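Local coordinates for GP23.1 (Bacillus phage spp1, PDB 2XF7), which is a small, all-helical phage protein that assembles as a hexamer and is thought to act as a chaperone, at residues 32-35 and 36-39. Numbering follows the deposited sequence.
Sequences DLTQ and EEAD
The carboxylate of E37 meets T34 through OE1, which takes the backbone N-H of T34 slightly out of the carboxylate plane, on the anti side; N and OE1 are 2.8 Å apart and the bond is nearly straight. The other flat groups are the Q35 amide and the D39 carboxylate, four residues apart and turned 42° against each other. Q35 NE2 reaches D39 OD1 at 3.1 Å from above the carboxylate plane, obliquely, while OD1 itself stays close to the amide plane. Glutamine suits this place as an N-H donor facing an aspartate acceptor; its chain, with CG anti to the backbone N (chi1 -176°), bends at chi2, bringing the amide nearer D39.

T34 and E37 form a capping box at the start of helix 35-42. Threonine suits the N-cap because its OG1, set between the backbone N and the carbonyl carbon (chi1 64°), accepts from E37 N at 3.0 Å, an N-H of the first turn. Glutamate three residues on completes the box: its extended chain passes T34 OG1 with CG at 3.3 Å and carries OE1 back to the T34 N-H. S4 OG also bonds OE1, which would help hold the carboxylate in place. Ordinary helical bonds follow, A38 N to T34 O and D39 N to Q35 O.

L33, just before the cap, brings CD2 to 3.9 Å from E37 OE1; its branched hydrocarbon suits a buried position against L24 and A27 of helix 21-30 and F10 of helix 7-15. A38, whose lone methyl takes little room, meets V28 of helix 21-30 together with Q35, while E37 touches Y7 of helix 7-15, so the capped helix start is fitted against both other helices.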
ATOM      1  N   ASP B  32       5.666   9.943  16.553  1.00 11.31           N
ATOM      2  CA  ASP B  32       5.435   9.348  15.223  1.00  9.56           C
ATOM      3  C   ASP B  32       6.120  10.121  14.053  1.00 14.51           C
ATOM      4  O   ASP B  32       6.187   9.633  12.892  1.00 12.50           O
ATOM      5  CB  ASP B  32       3.944   9.149  14.932  1.00 10.82           C
ATOM      6  CG  ASP B  32       3.317   8.051  15.806  1.00 10.57           C
ATOM      7  OD1 ASP B  32       4.041   7.106  16.214  1.00 13.95           O
ATOM      8  OD2 ASP B  32       2.125   8.174  16.142  1.00 12.19           O
ATOM      9  N   LEU B  33       6.554  11.363  14.368  1.00 10.29           N
ATOM     10  CA  LEU B  33       7.315  12.215  13.442  1.00  9.50           C
ATOM     11  C   LEU B  33       8.311  12.944  14.312  1.00 12.01           C
ATOM     12  O   LEU B  33       8.055  13.186  15.512  1.00 11.19           O
ATOM     13  CB  LEU B  33       6.467  13.336  12.783  1.00 11.10           C
ATOM     14  CG  LEU B  33       5.452  12.950  11.711  1.00 14.19           C
ATOM     15  CD1 LEU B  33       4.698  14.227  11.258  1.00 14.79           C
ATOM     16  CD2 LEU B  33       6.167  12.315  10.512  1.00 12.26           C
ATOM     17  N   THR B  34       9.443  13.304  13.692  1.00 10.97           N
ATOM     18  CA  THR B  34      10.341  14.221  14.449  1.00 10.29           C
ATOM     19  C   THR B  34       9.882  15.662  14.121  1.00 12.74           C
ATOM     20  O   THR B  34       9.186  15.925  13.104  1.00 12.32           O
ATOM     21  CB  THR B  34      11.819  14.055  14.005  1.00 11.56           C
ATOM     22  OG1 THR B  34      11.926  14.452  12.633  1.00 13.24           O
ATOM     23  CG2 THR B  34      12.293  12.606  14.178  1.00 14.74           C
ATOM     24  N   GLN B  35      10.360  16.627  14.939  1.00 12.18           N
ATOM     25  CA  GLN B  35      10.023  18.018  14.638  1.00 11.51           C
ATOM     26  C   GLN B  35      10.563  18.411  13.237  1.00 12.51           C
ATOM     27  O   GLN B  35       9.885  19.126  12.483  1.00 11.57           O
ATOM     28  CB  GLN B  35      10.653  18.946  15.700  1.00 12.49           C
ATOM     29  CG  GLN B  35      10.223  20.387  15.452  1.00 13.24           C
ATOM     30  CD  GLN B  35       8.716  20.564  15.550  1.00 29.93           C
ATOM     31  OE1 GLN B  35       8.077  20.210  16.560  1.00 27.19           O
ATOM     32  NE2 GLN B  35       8.101  21.085  14.497  1.00 21.12           N
ATOM     33  N   GLU B  36      11.787  17.974  12.902  1.00  9.95           N
ATOM     34  CA  GLU B  36      12.403  18.276  11.600  1.00 12.24           C
ATOM     35  C   GLU B  36      11.509  17.728  10.463  1.00 13.47           C
ATOM     36  O   GLU B  36      11.289  18.430   9.455  1.00 13.04           O
ATOM     37  CB  GLU B  36      13.777  17.621  11.498  1.00 13.11           C
ATOM     38  CG  GLU B  36      14.286  17.861  10.066  1.00 16.33           C
ATOM     39  CD  GLU B  36      15.762  17.644   9.960  1.00 31.43           C
ATOM     40  OE1 GLU B  36      16.478  18.372  10.698  1.00 17.91           O
ATOM     41  OE2 GLU B  36      16.187  16.748   9.176  1.00 21.56           O
ATOM     42  N   GLU B  37      10.979  16.506  10.647  1.00 10.19           N
ATOM     43  CA  GLU B  37      10.084  15.949   9.624  1.00 10.83           C
ATOM     44  C   GLU B  37       8.801  16.807   9.501  1.00 11.71           C
ATOM     45  O   GLU B  37       8.344  17.063   8.376  1.00 11.18           O
ATOM     46  CB  GLU B  37       9.704  14.502   9.971  1.00 11.67           C
ATOM     47  CG  GLU B  37      10.875  13.574   9.653  1.00 13.30           C
ATOM     48  CD  GLU B  37      10.634  12.160  10.162  1.00 24.25           C
ATOM     49  OE1 GLU B  37       9.966  12.020  11.213  1.00 14.17           O
ATOM     50  OE2 GLU B  37      11.025  11.188   9.474  1.00 18.65           O
ATOM     51  N   ALA B  38       8.209  17.217  10.636  1.00 10.92           N
ATOM     52  CA  ALA B  38       7.008  18.047  10.541  1.00 10.80           C
ATOM     53  C   ALA B  38       7.356  19.381   9.812  1.00 11.89           C
ATOM     54  O   ALA B  38       6.577  19.833   8.967  1.00 12.29           O
ATOM     55  CB  ALA B  38       6.487  18.386  11.930  1.00 12.93           C
ATOM     56  N   ASP B  39       8.508  19.980  10.109  1.00 10.19           N
ATOM     57  CA  ASP B  39       8.927  21.230   9.440  1.00 10.53           C
ATOM     58  C   ASP B  39       9.113  20.981   7.912  1.00 13.62           C
ATOM     59  O   ASP B  39       8.696  21.841   7.090  1.00 13.25           O
ATOM     60  CB  ASP B  39      10.273  21.676  10.024  1.00 10.88           C
ATOM     61  CG  ASP B  39      10.192  22.177  11.464  1.00 20.59           C
ATOM     62  OD1 ASP B  39       9.058  22.471  11.937  1.00 22.82           O
ATOM     63  OD2 ASP B  39      11.263  22.309  12.099  1.00 30.24           O
TER